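Local coordinates for beta-N-acetylglucosaminidase Nag2 (Vibrio harveyi, PDB 6EZR), which probably hydrolyses terminal non-reducing N-acetyl-D-hexosamine residues from N-acetyl-beta-D-hexosaminides, as a member of glycosyl hydrolase family 20, at residues G38-F43 against G61-L66; S51-Q56 against Y80-I85; E160-A165 against F188-S193; G196-K201 against E218-E223. All blocks are in the same frame, centred on the assembly; numbering follows the deposited sequence.

Interaction 1: G38-F43 against G61-L66; sequences GLTFAF and GSFCTL
Cys64 lies over one face of the Phe41 ring, its CB 3.7 Å from the ring centroid and 25° off the normal, a CH-pi contact displaced toward the rim at CE1. Phe41 CG sits between its own backbone N and carbonyl carbon (chi1 57°), which folds the ring back over the partner strand; Cys64 SG stands oblique to the ring and also meets Phe43 CB at 4.0 Å. Leu66 CB closes on the ring near its plane, 4.3 Å from Phe41 CE2. On the other face of the sheet Thr40 CG2 approaches Phe63 CE1 obliquely, while Thr40 and Thr65 run side by side. These pairs are set by an antiparallel ladder: Phe41 and Cys64 form a hydrogen-bonded pair, with Phe41 N 2.9 Å from Cys64 O, and Leu39 with Leu66 repeats the pattern. Phe43 N extends it to Ser62 O at 2.9 Å. Farther out, Phe97 stacks on Phe41 and meets Phe43 edge-to-face. Neighbouring strands of the N-terminal sheet are thus joined through a buried, apolar face of Phe41, Cys64 and Leu66, the N-H and C=O groups of the ladder satisfying each other, while the polar Ser62 OG is taken by Gln333 and Tyr334.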
loop_
_atom_site.group_PDB
_atom_site.type_symbol
_atom_site.label_atom_id
_atom_site.label_comp_id
_atom_site.label_asym_id
_atom_site.label_seq_id
_atom_site.Cartn_x
_atom_site.Cartn_y
_atom_site.Cartn_z
ATOM N N GLY A 38 10.857 3.557 33.594
ATOM C CA GLY A 38 10.394 4.434 32.520
ATOM C C GLY A 38 9.359 3.760 31.643
ATOM O O GLY A 38 9.420 2.562 31.419
ATOM N N LEU A 39 8.419 4.550 31.137
ATOM C CA LEU A 39 7.327 4.043 30.327
ATOM C C LEU A 39 7.611 4.299 28.858
ATOM O O LEU A 39 7.892 5.428 28.469
ATOM C CB LEU A 39 6.015 4.714 30.728
ATOM C CG LEU A 39 4.727 4.141 30.122
ATOM C CD1 LEU A 39 4.550 2.643 30.371
ATOM C CD2 LEU A 39 3.538 4.910 30.680
ATOM N N THR A 40 7.543 3.240 28.061
ATOM C CA THR A 40 7.712 3.314 26.620
ATOM C C THR A 40 6.433 2.786 25.971
ATOM O O THR A 40 5.885 1.776 26.409
ATOM C CB THR A 40 8.939 2.498 26.165
ATOM O OG1 THR A 40 10.133 3.228 26.459
ATOM C CG2 THR A 40 8.907 2.217 24.682
ATOM N N PHE A 41 5.973 3.471 24.926
ATOM C CA PHE A 41 4.750 3.089 24.219
ATOM C C PHE A 41 4.755 3.599 22.782
ATOM O O PHE A 41 5.550 4.473 22.416
ATOM C CB PHE A 41 3.500 3.604 24.955
ATOM C CG PHE A 41 3.486 5.100 25.172
ATOM C CD1 PHE A 41 2.920 5.955 24.226
ATOM C CD2 PHE A 41 4.029 5.655 26.323
ATOM C CE1 PHE A 41 2.898 7.331 24.425
ATOM C CE2 PHE A 41 4.013 7.026 26.532
ATOM C CZ PHE A 41 3.449 7.869 25.578
ATOM N N ALA A 42 3.846 3.044 21.986
ATOM C CA ALA A 42 3.681 3.407 20.583
ATOM C C ALA A 42 2.392 4.212 20.424
ATOM O O ALA A 42 1.338 3.790 20.896
ATOM C CB ALA A 42 3.643 2.162 19.713
ATOM N N PHE A 43 2.491 5.364 19.762
ATOM C CA PHE A 43 1.377 6.297 19.603
ATOM C C PHE A 43 1.585 7.079 18.318
ATOM O O PHE A 43 2.600 7.755 18.168
ATOM C CB PHE A 43 1.321 7.239 20.812
ATOM C CG PHE A 43 0.123 8.155 20.837
ATOM C CD1 PHE A 43 -1.178 7.646 20.774
ATOM C CD2 PHE A 43 0.292 9.530 20.976
ATOM C CE1 PHE A 43 -2.276 8.497 20.819
ATOM C CE2 PHE A 43 -0.802 10.381 21.026
ATOM C CZ PHE A 43 -2.088 9.865 20.939
ATOM N N GLY A 61 8.887 9.515 15.900
ATOM C CA GLY A 61 7.854 8.833 15.109
ATOM C C GLY A 61 6.748 8.367 16.030
ATOM O O GLY A 61 6.222 9.156 16.804
ATOM N N SER A 62 6.411 7.083 15.978
ATOM C CA SER A 62 5.437 6.527 16.915
ATOM C C SER A 62 6.054 6.152 18.269
ATOM O O SER A 62 5.330 5.924 19.232
ATOM C CB SER A 62 4.739 5.309 16.314
ATOM O OG SER A 62 5.615 4.203 16.253
ATOM N N PHE A 63 7.383 6.096 18.336
ATOM C CA PHE A 63 8.077 5.579 19.501
ATOM C C PHE A 63 8.196 6.641 20.583
ATOM O O PHE A 63 9.009 7.564 20.465
ATOM C CB PHE A 63 9.454 5.075 19.095
ATOM C CG PHE A 63 10.200 4.410 20.203
ATOM C CD1 PHE A 63 9.694 3.265 20.800
ATOM C CD2 PHE A 63 11.405 4.928 20.659
ATOM C CE1 PHE A 63 10.379 2.641 21.828
ATOM C CE2 PHE A 63 12.097 4.307 21.686
ATOM C CZ PHE A 63 11.583 3.163 22.274
ATOM N N CYS A 64 7.385 6.488 21.631
ATOM C CA CYS A 64 7.312 7.451 22.722
ATOM C C CYS A 64 7.917 6.866 23.996
ATOM O O CYS A 64 7.715 5.694 24.301
ATOM C CB CYS A 64 5.862 7.862 22.977
ATOM S SG CYS A 64 4.999 8.582 21.556
ATOM N N THR A 65 8.653 7.701 24.726
ATOM C CA THR A 65 9.307 7.324 25.983
ATOM C C THR A 65 8.959 8.401 27.003
ATOM O O THR A 65 9.156 9.573 26.739
ATOM C CB THR A 65 10.842 7.211 25.813
ATOM O OG1 THR A 65 11.149 6.179 24.862
ATOM C CG2 THR A 65 11.532 6.865 27.129
ATOM N N LEU A 66 8.434 7.993 28.155
ATOM C CA LEU A 66 8.026 8.914 29.204
ATOM C C LEU A 66 8.832 8.623 30.461
ATOM O O LEU A 66 8.622 7.615 31.122
ATOM C CB LEU A 66 6.528 8.787 29.475
ATOM C CG LEU A 66 5.882 9.763 30.462
ATOM C CD1 LEU A 66 6.123 11.217 30.082
ATOM C CD2 LEU A 66 4.386 9.482 30.532
#

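Interaction 2: S51-Q56 against Y80-I85; sequences SVSNGQ and YCEFSI
An irregular loop between strands 38-42 and 56-60 runs antiparallel along strand 78-85, an outermost strand of the N-terminal beta-sheet, and two of the strand's N-H groups, those of Glu82 and Ser84, are met by serine hydroxyls. Ser53 grips Glu82 twice: its N donates to Glu82 O at 3.0 Å, and its OG accepts from Glu82 N at 2.9 Å. The rotation of Ser53, with OG between its backbone N and carbonyl carbon (chi1 74°), turns the hydroxyl toward that N-H. Ser51 has the same rotation, and its OG receives Ser84 N at 3.0 Å while also being bonded to Leu48 O. A water joins Ser51 O to Ser84 OG, adding a second link between these residues. The two methyls of Val52 divide between neighbours on one face of the strand, CG1 against Cys81 SG at 3.8 Å and CG2 against Phe83 CB at 4.2 Å, and Leu66 of strand 63-67 touches both Val52 and Cys81. The Glu82 carboxylate has two partners: OE2 forms a salt bridge with Arg21, and OE1 takes the hydroxyl of Tyr80 on its anti lone pair. Where the loop turns away, Asn54 ND2 makes a weak hydrogen bond to Tyr80 O at 3.3 Å.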
loop_
_atom_site.group_PDB
_atom_site.type_symbol
_atom_site.label_atom_id
_atom_site.label_comp_id
_atom_site.label_asym_id
_atom_site.label_seq_id
_atom_site.Cartn_x
_atom_site.Cartn_y
_atom_site.Cartn_z
ATOM N N SER A 51 2.943 20.374 26.398
ATOM C CA SER A 51 1.746 19.842 27.065
ATOM C C SER A 51 1.953 18.812 28.177
ATOM O O SER A 51 1.034 18.589 28.963
ATOM C CB SER A 51 0.816 19.245 26.012
ATOM O OG SER A 51 1.336 18.033 25.486
ATOM N N VAL A 52 3.136 18.200 28.240
ATOM C CA VAL A 52 3.393 17.064 29.126
ATOM C C VAL A 52 3.563 17.540 30.573
ATOM O O VAL A 52 4.523 18.245 30.896
ATOM C CB VAL A 52 4.620 16.252 28.654
ATOM C CG1 VAL A 52 4.923 15.089 29.595
ATOM C CG2 VAL A 52 4.398 15.725 27.239
ATOM N N SER A 53 2.646 17.106 31.441
ATOM C CA SER A 53 2.426 17.735 32.741
ATOM C C SER A 53 3.261 17.203 33.910
ATOM O O SER A 53 3.475 17.934 34.870
ATOM C CB SER A 53 0.937 17.662 33.096
ATOM O OG SER A 53 0.551 16.345 33.476
ATOM N N ASN A 54 3.716 15.952 33.843
ATOM C CA ASN A 54 4.417 15.319 34.967
ATOM C C ASN A 54 5.409 14.242 34.529
ATOM O O ASN A 54 5.285 13.074 34.893
ATOM C CB ASN A 54 3.403 14.741 35.976
ATOM C CG ASN A 54 4.052 14.306 37.288
ATOM O OD1 ASN A 54 5.092 14.834 37.694
ATOM N ND2 ASN A 54 3.444 13.334 37.955
ATOM N N GLY A 55 6.412 14.657 33.775
ATOM C CA GLY A 55 7.461 13.758 33.300
ATOM C C GLY A 55 8.074 14.295 32.027
ATOM O O GLY A 55 7.590 15.278 31.464
ATOM N N GLN A 56 9.148 13.649 31.589
ATOM C CA GLN A 56 9.853 14.032 30.362
ATOM C C GLN A 56 9.507 13.082 29.218
ATOM O O GLN A 56 9.808 11.893 29.296
ATOM C CB GLN A 56 11.366 14.026 30.598
ATOM C CG GLN A 56 11.872 15.155 31.498
ATOM C CD GLN A 56 11.691 16.564 30.918
ATOM O OE1 GLN A 56 11.244 17.475 31.622
ATOM N NE2 GLN A 56 12.048 16.753 29.641
ATOM N N TYR A 80 0.366 9.399 37.326
ATOM C CA TYR A 80 -0.538 10.155 36.451
ATOM C C TYR A 80 0.221 11.199 35.616
ATOM O O TYR A 80 1.037 11.951 36.149
ATOM C CB TYR A 80 -1.639 10.817 37.285
ATOM C CG TYR A 80 -2.683 11.590 36.493
ATOM C CD1 TYR A 80 -3.651 10.935 35.703
ATOM C CD2 TYR A 80 -2.722 12.986 36.555
ATOM C CE1 TYR A 80 -4.606 11.664 34.993
ATOM C CE2 TYR A 80 -3.665 13.714 35.851
ATOM C CZ TYR A 80 -4.597 13.061 35.071
ATOM O OH TYR A 80 -5.504 13.847 34.402
ATOM N N CYS A 81 -0.049 11.226 34.310
ATOM C CA CYS A 81 0.478 12.270 33.412
ATOM C C CYS A 81 -0.549 12.713 32.360
ATOM O O CYS A 81 -1.222 11.878 31.741
ATOM C CB CYS A 81 1.734 11.775 32.707
ATOM S SG CYS A 81 2.568 13.036 31.722
ATOM N N GLU A 82 -0.671 14.029 32.177
ATOM C CA GLU A 82 -1.470 14.606 31.100
ATOM C C GLU A 82 -0.610 15.037 29.930
ATOM O O GLU A 82 0.541 15.440 30.099
ATOM C CB GLU A 82 -2.255 15.800 31.592
ATOM C CG GLU A 82 -3.417 15.398 32.472
ATOM C CD GLU A 82 -4.139 16.575 33.076
ATOM O OE1 GLU A 82 -5.013 16.342 33.940
ATOM O OE2 GLU A 82 -3.855 17.727 32.670
ATOM N N PHE A 83 -1.182 14.931 28.737
ATOM C CA PHE A 83 -0.582 15.472 27.522
ATOM C C PHE A 83 -1.691 15.833 26.546
ATOM O O PHE A 83 -2.860 15.451 26.722
ATOM C CB PHE A 83 0.414 14.482 26.896
ATOM C CG PHE A 83 -0.223 13.241 26.338
ATOM C CD1 PHE A 83 -0.433 12.122 27.148
ATOM C CD2 PHE A 83 -0.614 13.185 25.002
ATOM C CE1 PHE A 83 -1.026 10.970 26.635
ATOM C CE2 PHE A 83 -1.213 12.044 24.489
ATOM C CZ PHE A 83 -1.422 10.934 25.307
ATOM N N SER A 84 -1.300 16.566 25.515
ATOM C CA SER A 84 -2.209 17.023 24.482
ATOM C C SER A 84 -1.630 16.786 23.093
ATOM O O SER A 84 -0.407 16.672 22.913
ATOM C CB SER A 84 -2.520 18.511 24.664
ATOM O OG SER A 84 -3.327 18.738 25.807
ATOM N N ILE A 85 -2.544 16.718 22.129
ATOM C CA ILE A 85 -2.234 16.591 20.704
ATOM C C ILE A 85 -3.034 17.640 19.941
ATOM O O ILE A 85 -4.089 18.094 20.396
ATOM C CB ILE A 85 -2.573 15.186 20.147
ATOM C CG1 ILE A 85 -4.069 14.892 20.236
ATOM C CG2 ILE A 85 -1.808 14.125 20.909
ATOM C CD1 ILE A 85 -4.530 13.651 19.491
HETATM O O HOH W 1 -1.783 18.620 28.284
#

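Interaction 3: E160-A165 against F188-S193; sequences EQAGVA and FTLSSS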
loop_
_atom_site.group_PDB
_atom_site.type_symbol
_atom_site.label_atom_id
_atom_site.label_comp_id
_atom_site.label_asym_id
_atom_site.label_seq_id
_atom_site.Cartn_x
_atom_site.Cartn_y
_atom_site.Cartn_z
ATOM N N GLU A 160 -13.147 -33.028 -16.557
ATOM C CA GLU A 160 -11.698 -32.801 -16.655
ATOM C C GLU A 160 -11.020 -33.170 -17.995
ATOM O O GLU A 160 -9.866 -32.797 -18.205
ATOM C CB GLU A 160 -10.988 -33.530 -15.505
ATOM C CG GLU A 160 -11.150 -32.859 -14.146
ATOM C CD GLU A 160 -10.364 -33.556 -13.045
ATOM O OE1 GLU A 160 -9.592 -32.870 -12.336
ATOM O OE2 GLU A 160 -10.515 -34.789 -12.887
ATOM N N GLN A 161 -11.716 -33.889 -18.884
ATOM C CA GLN A 161 -11.163 -34.295 -20.198
ATOM C C GLN A 161 -11.687 -33.463 -21.387
ATOM O O GLN A 161 -11.424 -33.796 -22.545
ATOM C CB GLN A 161 -11.404 -35.796 -20.448
ATOM C CG GLN A 161 -10.468 -36.716 -19.671
ATOM C CD GLN A 161 -10.793 -36.792 -18.184
ATOM O OE1 GLN A 161 -11.956 -36.913 -17.797
ATOM N NE2 GLN A 161 -9.768 -36.736 -17.344
ATOM N N ALA A 162 -12.411 -32.383 -21.096
ATOM C CA ALA A 162 -12.874 -31.432 -22.116
ATOM C C ALA A 162 -11.766 -30.963 -23.059
ATOM O O ALA A 162 -11.980 -30.845 -24.261
ATOM C CB ALA A 162 -13.515 -30.228 -21.447
ATOM N N GLY A 163 -10.595 -30.686 -22.494
ATOM C CA GLY A 163 -9.418 -30.304 -23.264
ATOM C C GLY A 163 -9.353 -28.811 -23.519
ATOM O O GLY A 163 -10.383 -28.164 -23.724
ATOM N N VAL A 164 -8.139 -28.268 -23.515
ATOM C CA VAL A 164 -7.918 -26.845 -23.803
ATOM C C VAL A 164 -6.944 -26.731 -24.979
ATOM O O VAL A 164 -5.830 -27.252 -24.927
ATOM C CB VAL A 164 -7.488 -26.021 -22.552
ATOM C CG1 VAL A 164 -6.410 -26.719 -21.745
ATOM C CG2 VAL A 164 -7.041 -24.608 -22.927
ATOM N N ALA A 165 -7.396 -26.062 -26.039
ATOM C CA ALA A 165 -6.658 -25.928 -27.298
ATOM C C ALA A 165 -6.111 -24.518 -27.435
ATOM O O ALA A 165 -6.757 -23.559 -27.020
ATOM C CB ALA A 165 -7.570 -26.240 -28.471
ATOM N N PHE A 188 -9.584 -28.825 -9.909
ATOM C CA PHE A 188 -10.081 -29.217 -11.220
ATOM C C PHE A 188 -8.925 -29.190 -12.223
ATOM O O PHE A 188 -8.398 -28.127 -12.547
ATOM C CB PHE A 188 -11.184 -28.260 -11.661
ATOM C CG PHE A 188 -12.016 -28.781 -12.783
ATOM C CD1 PHE A 188 -13.022 -29.711 -12.535
ATOM C CD2 PHE A 188 -11.797 -28.358 -14.089
ATOM C CE1 PHE A 188 -13.803 -30.203 -13.563
ATOM C CE2 PHE A 188 -12.577 -28.851 -15.127
ATOM C CZ PHE A 188 -13.582 -29.772 -14.862
ATOM N N THR A 189 -8.536 -30.372 -12.689
ATOM C CA THR A 189 -7.362 -30.549 -13.539
ATOM C C THR A 189 -7.756 -30.682 -15.011
ATOM O O THR A 189 -8.213 -31.736 -15.443
ATOM C CB THR A 189 -6.552 -31.790 -13.101
ATOM O OG1 THR A 189 -6.516 -31.870 -11.669
ATOM C CG2 THR A 189 -5.118 -31.728 -13.664
ATOM N N LEU A 190 -7.585 -29.597 -15.765
ATOM C CA LEU A 190 -7.795 -29.595 -17.221
ATOM C C LEU A 190 -6.456 -29.809 -17.919
ATOM O O LEU A 190 -5.476 -29.171 -17.547
ATOM C CB LEU A 190 -8.387 -28.258 -17.691
ATOM C CG LEU A 190 -9.896 -28.039 -17.684
ATOM C CD1 LEU A 190 -10.181 -26.572 -17.962
ATOM C CD2 LEU A 190 -10.600 -28.915 -18.707
ATOM N N SER A 191 -6.434 -30.675 -18.936
ATOM C CA SER A 191 -5.231 -30.941 -19.745
ATOM C C SER A 191 -5.312 -30.290 -21.128
ATOM O O SER A 191 -6.395 -30.102 -21.675
ATOM C CB SER A 191 -5.012 -32.448 -19.903
ATOM O OG SER A 191 -4.365 -32.987 -18.765
ATOM N N SER A 192 -4.151 -29.961 -21.688
ATOM C CA SER A 192 -4.079 -29.305 -22.987
ATOM C C SER A 192 -4.253 -30.320 -24.124
ATOM O O SER A 192 -3.570 -31.343 -24.162
ATOM C CB SER A 192 -2.775 -28.508 -23.114
ATOM O OG SER A 192 -1.662 -29.337 -23.386
ATOM N N SER A 193 -5.179 -30.029 -25.036
ATOM C CA SER A 193 -5.531 -30.937 -26.129
ATOM C C SER A 193 -5.706 -30.185 -27.441
ATOM O O SER A 193 -6.328 -29.126 -27.492
ATOM C CB SER A 193 -6.815 -31.706 -25.806
ATOM O OG SER A 193 -7.306 -32.392 -26.949
HETATM O O HOH W 2 -8.790 -31.149 -20.197
#
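The backbones of 160-165 and 188-193 run in roughly the same direction, 37° apart, and meet in a single bridge at Val164 and Ser192, where Val164 N donates to Ser191 O at 3.1 Å and Ser193 N to Val164 O at 2.9 Å. The latter donor stands above the carbonyl plane of Val164, 48° out of it. Between the bridge and Glu160 the first chain bows away, and a water spans the two, donating to Glu160 O and accepting from Gly163 N and Ser191 N. Glu160 carries most of the side-chain contact. With CG anti to its carbonyl carbon (chi1 -74°) and the chain extended beyond, it slides past Phe188, placing CG over one ring face, 4.0 Å from the centroid, and delivers OE1 to Thr189 N at 2.7 Å on the anti lone pair. The OG1 of Thr189 is bonded to Gln183. Gly163, at positive phi, passes close to Ser193, with its CA 3.9 Å from Ser193 CB. Leu190 CD2 reaches Ala162 CB at 4.2 Å. Segment 188-193 borders strand 164-166 at the side away from strand 198-202, with helix 172-186 packed over Leu190, through Leu179 and Leu182, and over Val164, through Lys175.

Interaction 4: G196-K201 against E218-E223; sequences GKIIFK and ESIKIE
Four backbone hydrogen bonds zip segments 196-201 and 218-223 together in parallel, the axes of strands 198-201 and 220-223 lying 4.7 Å apart and 17° from alignment. Ile220 N donates to Lys197 O, Ile199 N to Ile220 O, Ile222 N to Ile199 O at 2.7 Å, and Lys201 N to Ile222 O; Ile199, Ile220 and Ile222 each both give and receive. Apolar contacts gather on the face bearing Ile198, Phe200, Ile220 and Ile222. Phe200 and Ile222 lie side by side, and Ile222 CD1 is poised off-centre by the Phe200 ring, 4.1 Å from its centroid, with the ring atom CZ 3.7 Å away. Next to them Ile198 CG1 meets Ile220 CD1 at 4.2 Å. Charged groups mark the other face and the entry to the strands. The Lys197 chain runs alongside Glu218 and bends at its last torsion (chi4 -87°), so that NZ forms a salt bridge with Glu218 OE2 at 2.8 Å, met on the anti side but 32° out of the carboxylate plane. The side chains of Lys221 and Ile199 cross, CG against CG2. Lys201 NZ and Glu223 OE1, 4.5 Å apart, are too distant for a salt bridge, OE1 being taken by Asn203. These parallel neighbours are linked through strand 211-215, antiparallel to 220-224, and helix 227-240 packs on the Phe200 and Ile222 face, as in the alpha/beta domain 2 of family 20.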
loop_
_atom_site.group_PDB
_atom_site.type_symbol
_atom_site.label_atom_id
_atom_site.label_comp_id
_atom_site.label_asym_id
_atom_site.label_seq_id
_atom_site.Cartn_x
_atom_site.Cartn_y
_atom_site.Cartn_z
ATOM N N GLY A 196 -9.418 -29.910 -28.159
ATOM C CA GLY A 196 -10.122 -29.523 -26.932
ATOM C C GLY A 196 -11.377 -28.695 -27.155
ATOM O O GLY A 196 -11.541 -28.061 -28.193
ATOM N N LYS A 197 -12.253 -28.705 -26.155
ATOM C CA LYS A 197 -13.518 -27.963 -26.178
ATOM C C LYS A 197 -13.368 -26.503 -25.739
ATOM O O LYS A 197 -14.250 -25.695 -26.006
ATOM C CB LYS A 197 -14.549 -28.650 -25.286
ATOM C CG LYS A 197 -15.013 -30.003 -25.791
ATOM C CD LYS A 197 -15.721 -30.777 -24.692
ATOM C CE LYS A 197 -16.421 -32.022 -25.220
ATOM N NZ LYS A 197 -17.794 -31.712 -25.707
ATOM N N ILE A 198 -12.268 -26.181 -25.058
ATOM C CA ILE A 198 -11.950 -24.802 -24.662
ATOM C C ILE A 198 -10.807 -24.286 -25.553
ATOM O O ILE A 198 -9.713 -24.841 -25.554
ATOM C CB ILE A 198 -11.617 -24.702 -23.154
ATOM C CG1 ILE A 198 -12.819 -25.176 -22.322
ATOM C CG2 ILE A 198 -11.280 -23.267 -22.763
ATOM C CD1 ILE A 198 -12.483 -25.607 -20.912
ATOM N N ILE A 199 -11.072 -23.208 -26.291
ATOM C CA ILE A 199 -10.225 -22.789 -27.413
ATOM C C ILE A 199 -9.646 -21.399 -27.187
ATOM O O ILE A 199 -10.370 -20.477 -26.824
ATOM C CB ILE A 199 -11.033 -22.844 -28.733
ATOM C CG1 ILE A 199 -11.246 -24.305 -29.138
ATOM C CG2 ILE A 199 -10.338 -22.114 -29.877
ATOM C CD1 ILE A 199 -12.452 -24.537 -30.015
ATOM N N PHE A 200 -8.340 -21.269 -27.420
ATOM C CA PHE A 200 -7.637 -19.986 -27.406
ATOM C C PHE A 200 -7.217 -19.639 -28.835
ATOM O O PHE A 200 -6.431 -20.359 -29.448
ATOM C CB PHE A 200 -6.410 -20.055 -26.494
ATOM C CG PHE A 200 -6.740 -20.047 -25.028
ATOM C CD1 PHE A 200 -7.176 -21.204 -24.387
ATOM C CD2 PHE A 200 -6.609 -18.881 -24.280
ATOM C CE1 PHE A 200 -7.482 -21.192 -23.028
ATOM C CE2 PHE A 200 -6.911 -18.868 -22.925
ATOM C CZ PHE A 200 -7.346 -20.025 -22.295
ATOM N N LYS A 201 -7.745 -18.533 -29.350
ATOM C CA LYS A 201 -7.573 -18.145 -30.751
ATOM C C LYS A 201 -7.080 -16.706 -30.857
ATOM O O LYS A 201 -7.542 -15.837 -30.135
ATOM C CB LYS A 201 -8.910 -18.291 -31.484
ATOM C CG LYS A 201 -8.888 -17.837 -32.936
ATOM C CD LYS A 201 -10.273 -17.805 -33.547
ATOM C CE LYS A 201 -10.224 -17.232 -34.954
ATOM N NZ LYS A 201 -11.596 -17.014 -35.485
ATOM N N GLU A 218 -21.586 -26.462 -26.168
ATOM C CA GLU A 218 -20.585 -27.532 -26.014
ATOM C C GLU A 218 -19.128 -27.087 -26.217
ATOM O O GLU A 218 -18.237 -27.926 -26.387
ATOM C CB GLU A 218 -20.948 -28.723 -26.923
ATOM C CG GLU A 218 -21.929 -29.707 -26.284
ATOM C CD GLU A 218 -21.388 -30.387 -25.026
ATOM O OE1 GLU A 218 -22.209 -30.820 -24.190
ATOM O OE2 GLU A 218 -20.149 -30.483 -24.860
ATOM N N SER A 219 -18.882 -25.780 -26.154
ATOM C CA SER A 219 -17.522 -25.247 -26.256
ATOM C C SER A 219 -17.390 -23.837 -25.688
ATOM O O SER A 219 -18.387 -23.162 -25.421
ATOM C CB SER A 219 -17.047 -25.262 -27.715
ATOM O OG SER A 219 -17.911 -24.510 -28.544
ATOM N N ILE A 220 -16.136 -23.427 -25.502
ATOM C CA ILE A 220 -15.758 -22.062 -25.116
ATOM C C ILE A 220 -14.648 -21.573 -26.048
ATOM O O ILE A 220 -13.638 -22.254 -26.221
ATOM C CB ILE A 220 -15.257 -21.973 -23.654
ATOM C CG1 ILE A 220 -16.399 -22.249 -22.675
ATOM C CG2 ILE A 220 -14.684 -20.588 -23.359
ATOM C CD1 ILE A 220 -15.954 -22.565 -21.257
ATOM N N LYS A 221 -14.838 -20.384 -26.620
ATOM C CA LYS A 221 -13.850 -19.768 -27.497
ATOM C C LYS A 221 -13.379 -18.448 -26.888
ATOM O O LYS A 221 -14.197 -17.566 -26.619
ATOM C CB LYS A 221 -14.436 -19.531 -28.896
ATOM C CG LYS A 221 -13.371 -19.381 -29.982
ATOM C CD LYS A 221 -13.769 -18.439 -31.119
ATOM C CE LYS A 221 -14.284 -19.151 -32.362
ATOM N NZ LYS A 221 -15.712 -19.550 -32.267
ATOM N N ILE A 222 -12.067 -18.330 -26.669
ATOM C CA ILE A 222 -11.436 -17.091 -26.199
ATOM C C ILE A 222 -10.618 -16.487 -27.334
ATOM O O ILE A 222 -9.738 -17.141 -27.886
ATOM C CB ILE A 222 -10.521 -17.323 -24.970
ATOM C CG1 ILE A 222 -11.361 -17.719 -23.753
ATOM C CG2 ILE A 222 -9.727 -16.063 -24.630
ATOM C CD1 ILE A 222 -10.563 -18.312 -22.614
ATOM N N GLU A 223 -10.915 -15.228 -27.651
ATOM C CA GLU A 223 -10.208 -14.467 -28.672
ATOM C C GLU A 223 -9.514 -13.280 -28.027
ATOM O O GLU A 223 -10.068 -12.656 -27.131
ATOM C CB GLU A 223 -11.179 -13.954 -29.730
ATOM C CG GLU A 223 -11.693 -15.000 -30.698
ATOM C CD GLU A 223 -12.766 -14.439 -31.613
ATOM O OE1 GLU A 223 -12.416 -13.701 -32.561
ATOM O OE2 GLU A 223 -13.960 -14.725 -31.376
#

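Interactions 1 and 2 share the N-terminal sheet, their centres 13 Å apart, and interlock along the chain because their segments alternate; Leu66 packs on Val52, and Phe43 on Phe83 and Ile85. Interactions 3 and 4 follow in series within the family 20 domain 2 range, with centres 11 Å apart, joined where Ala165 pairs with Ile198 and Phe200 across neighbouring strands 164-166 and 198-202. The two groups lie on opposite sides of the chain's centre, their centres about 59 to 70 Å apart. They thus belong to an all-beta N-terminal module and an alpha/beta domain 2; only interaction 1 comes near sugar-binding residues, the Ser62 side chain being about 8 Å from that of Glu584 and about 9 Å from that of Arg274.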